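Local coordinates for cytochrome C2 (Rhodobacter capsulatus, PDB 1C2R), which carries electrons through its covalently bound heme c, serving as the donor to oxidized bacteriochlorophyll in the photophosphorylation pathway of purple non-sulfur bacteria, at residues A[43-48]-A[63-68]; A[73-78]-A[94-99]. One frame throughout, in Å; residues are numbered along the deposited sequence.

Interaction 1 of 2, residues A[43-48]-A[63-68]; sequences RTAGTY and SGFAWT. With HEC (heme c), chain C.
Two backbone hydrogen bonds tie Arg43 and Ala45 to the chain on both sides of Ala66, and they form a single beta bridge between Thr44 and Ala66. Trp67 N donates to Arg43 O over 2.9 Å, and Ala45 N donates to Phe65 O over 2.8 Å. Each acceptor also takes a CA-H...O contact, Arg43 O from Ala66 CA and Phe65 O from Thr44 CA. No strand continues from this bridge; Gly64, just before it, closes helix 55-62 in a Schellman motif.

The apolar part centres on Ala45. Its CB lies in the plane of the Phe65 ring at the edge, 3.8 Å from CD2, and packs obliquely against the Trp67 indole. Phe65 in turn sets its CE2 over one indole face, offset toward the rim.

Polar groups of both segments converge on one heme propionate. Trp67 NE1 donates to HEC O1A over 3.0 Å, with that oxygen in the indole plane and the N-H...O angle at 164°. Gly46 N gives HEC O1A a second hydrogen bond of 3.2 Å, nearly straight at 174°. Arg43 NH2 donates to HEC O2A over 3.1 Å, the oxygen lying at the edge of the guanidinium and in its plane; NH2 also bonds Asn36 O. A bend at chi3 (93°) in the otherwise extended Arg43 chain turns the group toward the carboxylate, while Tyr48 CD1 lies over one guanidinium face, offset toward the rim.

Three donors thus grip one carboxylate, and the arginine is likely to stabilise its negative charge: a propionate-binding site of the c-type cytochrome heme pocket.

Interaction 2 of 2, residues A[73-78]-A[94-99]; sequences ATYVKD and TGMAFK. With HEC (heme c), chain C.
Met96 and Tyr75 meet beside the heme, while Lys99, the residue with the most surface buried here, packs against the end of helix 69-77. Met96 SD binds the heme iron at 2.3 Å, and His17 supplies the other axial ligand. With CG anti to the backbone N (chi1 -177°), the Met96 chain extends to the metal, then bends at chi3, bringing CE to 4.0 Å from Val76 CG2. The sulfur lies 5.0 Å from the Tyr75 ring centroid and 63° off its normal, an oblique Met-aromatic contact.

Tyr75 reaches in from the helix and places CE2 3.5 Å from HEC C3A. Tyr75 OH touches Met96 CB and lies 2.6 Å from the oxygen of a water, which sits in the ring plane. That water also bonds Thr94 OG1 and donates to HEC O1D, which Gly95 N reaches directly over 2.7 Å. Thr94 OG1 accepts from Met96 N, forming an ST turn that ends at the ligand residue. An alanine in place of Tyr75 would probably leave the water without its tyrosine partner and open a gap beside Met96 and the heme ring.

Lys99 CB meets Lys77 O at 3.2 Å, and its side chain runs alongside Asp78, pointing the same way. Its NZ makes a salt bridge of 3.4 Å to Asp78 OD1, whereas OD2 caps Ala81 N.

Chemically, the contact sets the thioether ligand against Val76 and the Tyr75 ring, apolar neighbours likely to hold the Met96 methyl and sulfur in place at the iron, while polar links gather at the propionate that carries O1D and at the Asp78-Lys99 pair.

From the N terminus, the chain passes the heme attachment residues Cys13 and Cys16 and the ligand His17 before reaching 43-48. Interaction 1 closes a loop containing helix 55-62, bringing 63-68 back to the earlier segment. Helix 69-77 follows, and from its end interaction 2 closes a second loop, containing helix 79-87, where 94-99 returns. The loops stand in series, neither nested nor crossed, with contact centres about 15 Å apart. They meet through packing of Trp67 CH2 on Tyr75 CG, 3.5 Å apart, with ring planes at about 55°. Both contacts also touch the heme, so the cofactor bridges the 43-48 and 63-68 loops, helix 69-77 and the 94-99 loop.

Interaction 1 of 2, residues A[43-48]-A[63-68]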
ATOM      1  N   ARG A  43      -3.707  -9.091  -0.127  1.00 13.67           N
ATOM      2  CA  ARG A  43      -4.440  -8.804   1.049  1.00 26.48           C
ATOM      3  C   ARG A  43      -5.636  -7.900   0.809  1.00 22.41           C
ATOM      4  O   ARG A  43      -5.569  -6.942   0.042  1.00 16.64           O
ATOM      5  CB  ARG A  43      -3.456  -8.117   1.972  1.00  5.68           C
ATOM      6  CG  ARG A  43      -3.994  -7.809   3.353  1.00 17.70           C
ATOM      7  CD  ARG A  43      -2.904  -7.417   4.351  1.00  6.96           C
ATOM      8  NE  ARG A  43      -2.661  -5.975   4.447  1.00 32.92           N
ATOM      9  CZ  ARG A  43      -1.461  -5.463   4.710  1.00 28.43           C
ATOM     10  NH1 ARG A  43      -0.400  -6.240   4.899  1.00 27.69           N
ATOM     11  NH2 ARG A  43      -1.313  -4.143   4.786  1.00 28.10           N
ATOM     12  N   THR A  44      -6.724  -8.191   1.495  1.00  4.62           N
ATOM     13  CA  THR A  44      -7.908  -7.387   1.390  1.00 14.00           C
ATOM     14  C   THR A  44      -7.574  -6.029   1.964  1.00 15.16           C
ATOM     15  O   THR A  44      -7.001  -5.928   3.046  1.00 18.89           O
ATOM     16  CB  THR A  44      -8.993  -8.005   2.261  1.00 12.05           C
ATOM     17  OG1 THR A  44      -9.274  -9.317   1.825  1.00 24.77           O
ATOM     18  CG2 THR A  44     -10.249  -7.153   2.223  1.00  6.68           C
ATOM     19  N   ALA A  45      -7.933  -4.997   1.248  1.00 12.59           N
ATOM     20  CA  ALA A  45      -7.664  -3.641   1.664  1.00 18.69           C
ATOM     21  C   ALA A  45      -8.290  -3.184   2.979  1.00 11.10           C
ATOM     22  O   ALA A  45      -9.413  -3.541   3.322  1.00 23.17           O
ATOM     23  CB  ALA A  45      -8.061  -2.694   0.555  1.00 24.56           C
ATOM     24  N   GLY A  46      -7.538  -2.361   3.701  1.00 16.80           N
ATOM     25  CA  GLY A  46      -7.990  -1.821   4.965  1.00 18.11           C
ATOM     26  C   GLY A  46      -8.332  -2.880   5.993  1.00 12.62           C
ATOM     27  O   GLY A  46      -9.357  -2.795   6.664  1.00 29.04           O
ATOM     28  N   THR A  47      -7.466  -3.881   6.123  1.00 30.57           N
ATOM     29  CA  THR A  47      -7.709  -4.935   7.086  1.00 18.07           C
ATOM     30  C   THR A  47      -6.519  -5.307   7.962  1.00 43.25           C
ATOM     31  O   THR A  47      -6.650  -6.222   8.754  1.00 11.91           O
ATOM     32  CB  THR A  47      -8.278  -6.243   6.483  1.00  1.88           C
ATOM     33  OG1 THR A  47      -7.270  -6.948   5.788  1.00 19.42           O
ATOM     34  CG2 THR A  47      -9.444  -5.973   5.551  1.00 19.12           C
ATOM     35  N   TYR A  48      -5.365  -4.662   7.852  1.00 16.11           N
ATOM     36  CA  TYR A  48      -4.258  -5.037   8.708  1.00  1.00           C
ATOM     37  C   TYR A  48      -4.643  -4.695  10.138  1.00 16.90           C
ATOM     38  O   TYR A  48      -5.163  -3.613  10.390  1.00 23.98           O
ATOM     39  CB  TYR A  48      -3.021  -4.260   8.297  1.00 11.90           C
ATOM     40  CG  TYR A  48      -1.845  -4.933   8.872  1.00 10.14           C
ATOM     41  CD1 TYR A  48      -1.404  -6.140   8.342  1.00 10.47           C
ATOM     42  CD2 TYR A  48      -1.184  -4.407   9.981  1.00  7.43           C
ATOM     43  CE1 TYR A  48      -0.301  -6.780   8.901  1.00  7.20           C
ATOM     44  CE2 TYR A  48      -0.082  -5.038  10.552  1.00 13.91           C
ATOM     45  CZ  TYR A  48       0.362  -6.235  10.001  1.00  6.71           C
ATOM     46  OH  TYR A  48       1.442  -6.883  10.544  1.00 22.38           O
ATOM     47  N   SER A  63     -15.831  -4.465   0.298  1.00 20.50           N
ATOM     48  CA  SER A  63     -16.498  -4.819  -0.935  1.00 46.47           C
ATOM     49  C   SER A  63     -15.880  -6.073  -1.550  1.00 11.96           C
ATOM     50  O   SER A  63     -16.314  -6.561  -2.592  1.00 44.44           O
ATOM     51  CB  SER A  63     -16.391  -3.685  -1.926  1.00 12.85           C
ATOM     52  OG  SER A  63     -15.084  -3.144  -1.874  1.00 63.97           O
ATOM     53  N   GLY A  64     -14.846  -6.583  -0.917  1.00 37.33           N
ATOM     54  CA  GLY A  64     -14.195  -7.765  -1.429  1.00 19.03           C
ATOM     55  C   GLY A  64     -12.823  -7.506  -2.077  1.00 31.86           C
ATOM     56  O   GLY A  64     -12.190  -8.444  -2.533  1.00 44.77           O
ATOM     57  N   PHE A  65     -12.346  -6.256  -2.114  1.00 26.10           N
ATOM     58  CA  PHE A  65     -11.049  -5.904  -2.730  1.00 21.86           C
ATOM     59  C   PHE A  65      -9.743  -6.298  -1.985  1.00 20.05           C
ATOM     60  O   PHE A  65      -9.584  -6.072  -0.789  1.00 15.00           O
ATOM     61  CB  PHE A  65     -11.107  -4.412  -3.086  1.00 25.51           C
ATOM     62  CG  PHE A  65      -9.939  -3.855  -3.834  1.00 27.33           C
ATOM     63  CD1 PHE A  65      -9.907  -3.826  -5.230  1.00 16.67           C
ATOM     64  CD2 PHE A  65      -8.875  -3.323  -3.111  1.00 21.75           C
ATOM     65  CE1 PHE A  65      -8.810  -3.287  -5.899  1.00 59.22           C
ATOM     66  CE2 PHE A  65      -7.770  -2.781  -3.758  1.00 38.35           C
ATOM     67  CZ  PHE A  65      -7.749  -2.768  -5.153  1.00 17.34           C
ATOM     68  N   ALA A  66      -8.823  -6.893  -2.762  1.00 11.49           N
ATOM     69  CA  ALA A  66      -7.509  -7.334  -2.344  1.00 14.04           C
ATOM     70  C   ALA A  66      -6.599  -6.672  -3.297  1.00 29.09           C
ATOM     71  O   ALA A  66      -6.913  -6.509  -4.479  1.00 17.55           O
ATOM     72  CB  ALA A  66      -7.337  -8.844  -2.416  1.00 13.68           C
ATOM     73  N   TRP A  67      -5.496  -6.277  -2.798  1.00 14.96           N
ATOM     74  CA  TRP A  67      -4.568  -5.600  -3.632  1.00  4.88           C
ATOM     75  C   TRP A  67      -3.767  -6.447  -4.586  1.00 25.10           C
ATOM     76  O   TRP A  67      -3.434  -7.593  -4.304  1.00 32.40           O
ATOM     77  CB  TRP A  67      -3.543  -4.963  -2.766  1.00 15.96           C
ATOM     78  CG  TRP A  67      -4.018  -3.799  -2.021  1.00 29.61           C
ATOM     79  CD1 TRP A  67      -4.187  -3.745  -0.692  1.00 13.30           C
ATOM     80  CD2 TRP A  67      -4.345  -2.506  -2.531  1.00 28.43           C
ATOM     81  NE1 TRP A  67      -4.608  -2.505  -0.323  1.00 14.47           N
ATOM     82  CE2 TRP A  67      -4.713  -1.713  -1.426  1.00 21.76           C
ATOM     83  CE3 TRP A  67      -4.363  -1.940  -3.787  1.00  2.02           C
ATOM     84  CZ2 TRP A  67      -5.106  -0.377  -1.547  1.00  3.59           C
ATOM     85  CZ3 TRP A  67      -4.750  -0.620  -3.911  1.00 32.72           C
ATOM     86  CH2 TRP A  67      -5.116   0.154  -2.803  1.00 18.84           C
ATOM     87  N   THR A  68      -3.428  -5.828  -5.720  1.00 14.90           N
ATOM     88  CA  THR A  68      -2.619  -6.441  -6.757  1.00 12.72           C
ATOM     89  C   THR A  68      -1.495  -5.534  -7.063  1.00 26.33           C
ATOM     90  O   THR A  68      -1.486  -4.365  -6.664  1.00 18.89           O
ATOM     91  CB  THR A  68      -3.349  -6.715  -8.071  1.00 44.13           C
ATOM     92  OG1 THR A  68      -3.731  -5.490  -8.665  1.00 31.06           O
ATOM     93  CG2 THR A  68      -4.567  -7.584  -7.810  1.00  9.70           C
TER
HETATM   94 FE   HEC C 120       1.051   4.409   2.234  1.00 18.13          FE
HETATM   95  CHA HEC C 120      -1.786   2.983   3.116  1.00 27.93           C
HETATM   96  CHB HEC C 120       1.450   2.079  -0.191  1.00 35.69           C
HETATM   97  CHC HEC C 120       3.936   5.851   1.333  1.00 13.61           C
HETATM   98  CHD HEC C 120       0.704   6.671   4.605  1.00 18.96           C
HETATM   99  NA  HEC C 120       0.050   2.877   1.607  1.00  4.35           N
HETATM  100  C1A HEC C 120      -1.141   2.451   2.098  1.00 12.96           C
HETATM  101  C2A HEC C 120      -1.591   1.279   1.384  1.00  9.77           C
HETATM  102  C3A HEC C 120      -0.707   0.992   0.447  1.00 10.38           C
HETATM  103  C4A HEC C 120       0.323   1.975   0.569  1.00 20.22           C
HETATM  104  CMA HEC C 120      -0.739  -0.131  -0.560  1.00 14.64           C
HETATM  105  CAA HEC C 120      -2.872   0.547   1.671  1.00 11.26           C
HETATM  106  CBA HEC C 120      -2.614  -0.487   2.759  1.00 10.30           C
HETATM  107  CGA HEC C 120      -3.734  -1.497   3.125  1.00 25.00           C
HETATM  108  O1A HEC C 120      -4.706  -1.421   2.426  1.00 31.00           O
HETATM  109  O2A HEC C 120      -3.624  -2.308   3.995  1.00 22.56           O
HETATM  110  NB  HEC C 120       2.403   4.070   0.881  1.00  9.27           N
HETATM  111  C1B HEC C 120       2.380   3.033  -0.021  1.00 10.30           C
HETATM  112  C2B HEC C 120       3.555   3.118  -0.810  1.00 17.55           C
HETATM  113  C3B HEC C 120       4.213   4.149  -0.356  1.00 10.39           C
HETATM  114  C4B HEC C 120       3.505   4.749   0.680  1.00 15.91           C
HETATM  115  CMB HEC C 120       3.898   2.155  -1.968  1.00  7.46           C
HETATM  116  CAB HEC C 120       5.444   4.681  -0.892  1.00 35.39           C
HETATM  117  CBB HEC C 120       5.650   5.071  -2.301  1.00 10.02           C
HETATM  118  NC  HEC C 120       2.117   5.932   2.815  1.00 17.11           N
HETATM  119  C1C HEC C 120       3.315   6.449   2.339  1.00 15.46           C
HETATM  120  C2C HEC C 120       3.770   7.611   3.045  1.00 14.43           C
HETATM  121  C3C HEC C 120       2.848   7.822   3.964  1.00 21.37           C
HETATM  122  C4C HEC C 120       1.811   6.799   3.819  1.00 25.35           C
HETATM  123  CMC HEC C 120       5.057   8.377   2.751  1.00  7.45           C
HETATM  124  CAC HEC C 120       2.812   8.906   4.986  1.00 20.51           C
HETATM  125  CBC HEC C 120       2.790  10.382   4.731  1.00 18.19           C
HETATM  126  ND  HEC C 120      -0.318   4.748   3.601  1.00  3.85           N
HETATM  127  C1D HEC C 120      -0.276   5.736   4.550  1.00 21.73           C
HETATM  128  C2D HEC C 120      -1.491   5.621   5.387  1.00  3.17           C
HETATM  129  C3D HEC C 120      -2.146   4.565   4.955  1.00  7.37           C
HETATM  130  C4D HEC C 120      -1.420   4.053   3.850  1.00 15.50           C
HETATM  131  CMD HEC C 120      -1.871   6.532   6.525  1.00 11.48           C
HETATM  132  CAD HEC C 120      -3.466   4.092   5.454  1.00  9.50           C
HETATM  133  CBD HEC C 120      -4.505   4.614   4.427  1.00 11.05           C
HETATM  134  CGD HEC C 120      -5.839   5.100   4.908  1.00 20.48           C
HETATM  135  O1D HEC C 120      -6.583   5.825   4.282  1.00 27.07           O
HETATM  136  O2D HEC C 120      -6.179   4.659   6.028  1.00 18.69           O

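Interaction 2 of 2, residues A[73-78]-A[94-99]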
ATOM      1  N   ALA A  73       0.269  -0.124  -7.831  1.00 21.51           N
ATOM      2  CA  ALA A  73       0.984   0.787  -8.729  1.00 34.80           C
ATOM      3  C   ALA A  73       0.142   2.019  -9.021  1.00 11.65           C
ATOM      4  O   ALA A  73       0.653   3.131  -9.028  1.00 51.09           O
ATOM      5  CB  ALA A  73       1.380   0.072 -10.018  1.00 20.06           C
ATOM      6  N   THR A  74      -1.169   1.827  -9.247  1.00 35.14           N
ATOM      7  CA  THR A  74      -2.079   2.954  -9.528  1.00 15.59           C
ATOM      8  C   THR A  74      -2.426   3.770  -8.293  1.00 27.96           C
ATOM      9  O   THR A  74      -2.294   4.986  -8.278  1.00 29.56           O
ATOM     10  CB  THR A  74      -3.396   2.511 -10.192  1.00 37.73           C
ATOM     11  OG1 THR A  74      -3.117   1.721 -11.321  1.00 34.24           O
ATOM     12  CG2 THR A  74      -4.256   3.716 -10.591  1.00 25.12           C
ATOM     13  N   TYR A  75      -2.890   3.117  -7.265  1.00 22.82           N
ATOM     14  CA  TYR A  75      -3.248   3.812  -6.055  1.00 12.82           C
ATOM     15  C   TYR A  75      -2.161   4.757  -5.586  1.00  8.37           C
ATOM     16  O   TYR A  75      -2.407   5.909  -5.239  1.00 25.90           O
ATOM     17  CB  TYR A  75      -3.455   2.731  -5.017  1.00 15.69           C
ATOM     18  CG  TYR A  75      -3.500   3.146  -3.582  1.00 12.06           C
ATOM     19  CD1 TYR A  75      -4.673   3.681  -3.037  1.00 28.05           C
ATOM     20  CD2 TYR A  75      -2.394   2.951  -2.760  1.00  5.90           C
ATOM     21  CE1 TYR A  75      -4.777   4.056  -1.700  1.00 13.44           C
ATOM     22  CE2 TYR A  75      -2.485   3.325  -1.422  1.00 15.84           C
ATOM     23  CZ  TYR A  75      -3.659   3.870  -0.893  1.00 11.27           C
ATOM     24  OH  TYR A  75      -3.707   4.226   0.429  1.00 18.22           O
ATOM     25  N   VAL A  76      -0.958   4.236  -5.573  1.00 23.41           N
ATOM     26  CA  VAL A  76       0.208   4.958  -5.139  1.00 33.16           C
ATOM     27  C   VAL A  76       0.422   6.342  -5.771  1.00 15.71           C
ATOM     28  O   VAL A  76       0.859   7.276  -5.102  1.00 29.08           O
ATOM     29  CB  VAL A  76       1.402   4.008  -5.024  1.00 19.86           C
ATOM     30  CG1 VAL A  76       2.744   4.659  -5.320  1.00 37.37           C
ATOM     31  CG2 VAL A  76       1.430   3.445  -3.619  1.00 13.49           C
ATOM     32  N   LYS A  77       0.088   6.461  -7.054  1.00 19.66           N
ATOM     33  CA  LYS A  77       0.207   7.694  -7.819  1.00 20.72           C
ATOM     34  C   LYS A  77      -0.777   8.781  -7.330  1.00 26.50           C
ATOM     35  O   LYS A  77      -0.458   9.964  -7.359  1.00 24.53           O
ATOM     36  CB  LYS A  77      -0.089   7.407  -9.283  1.00 25.31           C
ATOM     37  CG  LYS A  77       1.054   6.776 -10.068  1.00 94.21           C
ATOM     38  CD  LYS A  77       0.628   6.423 -11.503  1.00 61.75           C
ATOM     39  CE  LYS A  77       1.440   5.304 -12.190  1.00100.00           C
ATOM     40  NZ  LYS A  77       0.629   4.228 -12.819  1.00100.00           N
ATOM     41  N   ASP A  78      -1.988   8.363  -6.899  1.00 24.29           N
ATOM     42  CA  ASP A  78      -3.069   9.246  -6.390  1.00 21.41           C
ATOM     43  C   ASP A  78      -4.070   8.400  -5.633  1.00 14.08           C
ATOM     44  O   ASP A  78      -5.065   7.903  -6.165  1.00 31.95           O
ATOM     45  CB  ASP A  78      -3.754  10.092  -7.495  1.00 25.98           C
ATOM     46  CG  ASP A  78      -4.625  11.250  -7.030  1.00 25.28           C
ATOM     47  OD1 ASP A  78      -4.748  12.276  -7.680  1.00100.00           O
ATOM     48  OD2 ASP A  78      -5.248  11.028  -5.898  1.00 51.94           O
ATOM     49  N   THR A  94      -8.716   9.849   1.559  1.00 28.14           N
ATOM     50  CA  THR A  94      -7.589   8.980   1.813  1.00 28.39           C
ATOM     51  C   THR A  94      -6.865   9.451   3.021  1.00 17.45           C
ATOM     52  O   THR A  94      -6.775  10.650   3.326  1.00 24.26           O
ATOM     53  CB  THR A  94      -6.586   8.882   0.645  1.00 18.66           C
ATOM     54  OG1 THR A  94      -5.647   7.841   0.889  1.00 30.91           O
ATOM     55  CG2 THR A  94      -5.841  10.205   0.562  1.00 28.17           C
ATOM     56  N   GLY A  95      -6.343   8.486   3.703  1.00 16.85           N
ATOM     57  CA  GLY A  95      -5.602   8.782   4.868  1.00  7.45           C
ATOM     58  C   GLY A  95      -4.133   8.857   4.489  1.00 15.53           C
ATOM     59  O   GLY A  95      -3.304   9.328   5.259  1.00 32.45           O
ATOM     60  N   MET A  96      -3.806   8.374   3.285  1.00 26.19           N
ATOM     61  CA  MET A  96      -2.429   8.392   2.812  1.00 10.85           C
ATOM     62  C   MET A  96      -2.124   9.720   2.165  1.00 28.18           C
ATOM     63  O   MET A  96      -2.596  10.017   1.071  1.00 23.27           O
ATOM     64  CB  MET A  96      -2.117   7.221   1.878  1.00 14.06           C
ATOM     65  CG  MET A  96      -0.668   7.186   1.447  1.00  5.41           C
ATOM     66  SD  MET A  96      -0.222   5.572   0.769  1.00 16.97           S
ATOM     67  CE  MET A  96       0.758   6.068  -0.664  1.00 11.86           C
ATOM     68  N   ALA A  97      -1.337  10.528   2.851  1.00 42.56           N
ATOM     69  CA  ALA A  97      -1.001  11.845   2.352  1.00 42.51           C
ATOM     70  C   ALA A  97       0.244  11.974   1.490  1.00 18.28           C
ATOM     71  O   ALA A  97       1.128  12.781   1.804  1.00100.00           O
ATOM     72  CB  ALA A  97      -0.951  12.822   3.504  1.00 53.01           C
ATOM     73  N   PHE A  98       0.298  11.204   0.407  1.00 63.93           N
ATOM     74  CA  PHE A  98       1.421  11.238  -0.490  1.00 24.50           C
ATOM     75  C   PHE A  98       1.028  10.699  -1.832  1.00 24.02           C
ATOM     76  O   PHE A  98       0.248   9.759  -1.931  1.00 24.87           O
ATOM     77  CB  PHE A  98       2.564  10.422   0.098  1.00 17.68           C
ATOM     78  CG  PHE A  98       3.778  10.339  -0.767  1.00 14.64           C
ATOM     79  CD1 PHE A  98       4.642  11.423  -0.897  1.00 24.76           C
ATOM     80  CD2 PHE A  98       4.074   9.150  -1.434  1.00 17.07           C
ATOM     81  CE1 PHE A  98       5.776  11.312  -1.697  1.00 30.34           C
ATOM     82  CE2 PHE A  98       5.204   9.020  -2.236  1.00 44.52           C
ATOM     83  CZ  PHE A  98       6.056  10.116  -2.361  1.00 34.19           C
ATOM     84  N   LYS A  99       1.559  11.291  -2.858  1.00 12.66           N
ATOM     85  CA  LYS A  99       1.268  10.841  -4.176  1.00 18.43           C
ATOM     86  C   LYS A  99       2.626  10.602  -4.752  1.00  6.89           C
ATOM     87  O   LYS A  99       3.487  11.470  -4.679  1.00 31.48           O
ATOM     88  CB  LYS A  99       0.462  11.854  -4.961  1.00 11.37           C
ATOM     89  CG  LYS A  99      -0.841  12.224  -4.269  1.00 38.44           C
ATOM     90  CD  LYS A  99      -1.509  13.446  -4.914  1.00 16.43           C
ATOM     91  CE  LYS A  99      -3.023  13.319  -5.164  1.00100.00           C
ATOM     92  NZ  LYS A  99      -3.673  14.605  -5.493  1.00100.00           N
TER
HETATM   93 FE   HEC C 120       1.051   4.409   2.234  1.00 18.13          FE
HETATM   94  CHA HEC C 120      -1.786   2.983   3.116  1.00 27.93           C
HETATM   95  CHB HEC C 120       1.450   2.079  -0.191  1.00 35.69           C
HETATM   96  CHC HEC C 120       3.936   5.851   1.333  1.00 13.61           C
HETATM   97  CHD HEC C 120       0.704   6.671   4.605  1.00 18.96           C
HETATM   98  NA  HEC C 120       0.050   2.877   1.607  1.00  4.35           N
HETATM   99  C1A HEC C 120      -1.141   2.451   2.098  1.00 12.96           C
HETATM  100  C2A HEC C 120      -1.591   1.279   1.384  1.00  9.77           C
HETATM  101  C3A HEC C 120      -0.707   0.992   0.447  1.00 10.38           C
HETATM  102  C4A HEC C 120       0.323   1.975   0.569  1.00 20.22           C
HETATM  103  CMA HEC C 120      -0.739  -0.131  -0.560  1.00 14.64           C
HETATM  104  CAA HEC C 120      -2.872   0.547   1.671  1.00 11.26           C
HETATM  105  CBA HEC C 120      -2.614  -0.487   2.759  1.00 10.30           C
HETATM  106  CGA HEC C 120      -3.734  -1.497   3.125  1.00 25.00           C
HETATM  107  O1A HEC C 120      -4.706  -1.421   2.426  1.00 31.00           O
HETATM  108  O2A HEC C 120      -3.624  -2.308   3.995  1.00 22.56           O
HETATM  109  NB  HEC C 120       2.403   4.070   0.881  1.00  9.27           N
HETATM  110  C1B HEC C 120       2.380   3.033  -0.021  1.00 10.30           C
HETATM  111  C2B HEC C 120       3.555   3.118  -0.810  1.00 17.55           C
HETATM  112  C3B HEC C 120       4.213   4.149  -0.356  1.00 10.39           C
HETATM  113  C4B HEC C 120       3.505   4.749   0.680  1.00 15.91           C
HETATM  114  CMB HEC C 120       3.898   2.155  -1.968  1.00  7.46           C
HETATM  115  CAB HEC C 120       5.444   4.681  -0.892  1.00 35.39           C
HETATM  116  CBB HEC C 120       5.650   5.071  -2.301  1.00 10.02           C
HETATM  117  NC  HEC C 120       2.117   5.932   2.815  1.00 17.11           N
HETATM  118  C1C HEC C 120       3.315   6.449   2.339  1.00 15.46           C
HETATM  119  C2C HEC C 120       3.770   7.611   3.045  1.00 14.43           C
HETATM  120  C3C HEC C 120       2.848   7.822   3.964  1.00 21.37           C
HETATM  121  C4C HEC C 120       1.811   6.799   3.819  1.00 25.35           C
HETATM  122  CMC HEC C 120       5.057   8.377   2.751  1.00  7.45           C
HETATM  123  CAC HEC C 120       2.812   8.906   4.986  1.00 20.51           C
HETATM  124  CBC HEC C 120       2.790  10.382   4.731  1.00 18.19           C
HETATM  125  ND  HEC C 120      -0.318   4.748   3.601  1.00  3.85           N
HETATM  126  C1D HEC C 120      -0.276   5.736   4.550  1.00 21.73           C
HETATM  127  C2D HEC C 120      -1.491   5.621   5.387  1.00  3.17           C
HETATM  128  C3D HEC C 120      -2.146   4.565   4.955  1.00  7.37           C
HETATM  129  C4D HEC C 120      -1.420   4.053   3.850  1.00 15.50           C
HETATM  130  CMD HEC C 120      -1.871   6.532   6.525  1.00 11.48           C
HETATM  131  CAD HEC C 120      -3.466   4.092   5.454  1.00  9.50           C
HETATM  132  CBD HEC C 120      -4.505   4.614   4.427  1.00 11.05           C
HETATM  133  CGD HEC C 120      -5.839   5.100   4.908  1.00 20.48           C
HETATM  134  O1D HEC C 120      -6.583   5.825   4.282  1.00 27.07           O
HETATM  135  O2D HEC C 120      -6.179   4.659   6.028  1.00 18.69           O
HETATM  136  O   HOH W   1      -5.874   5.416   1.381  1.00 26.83           O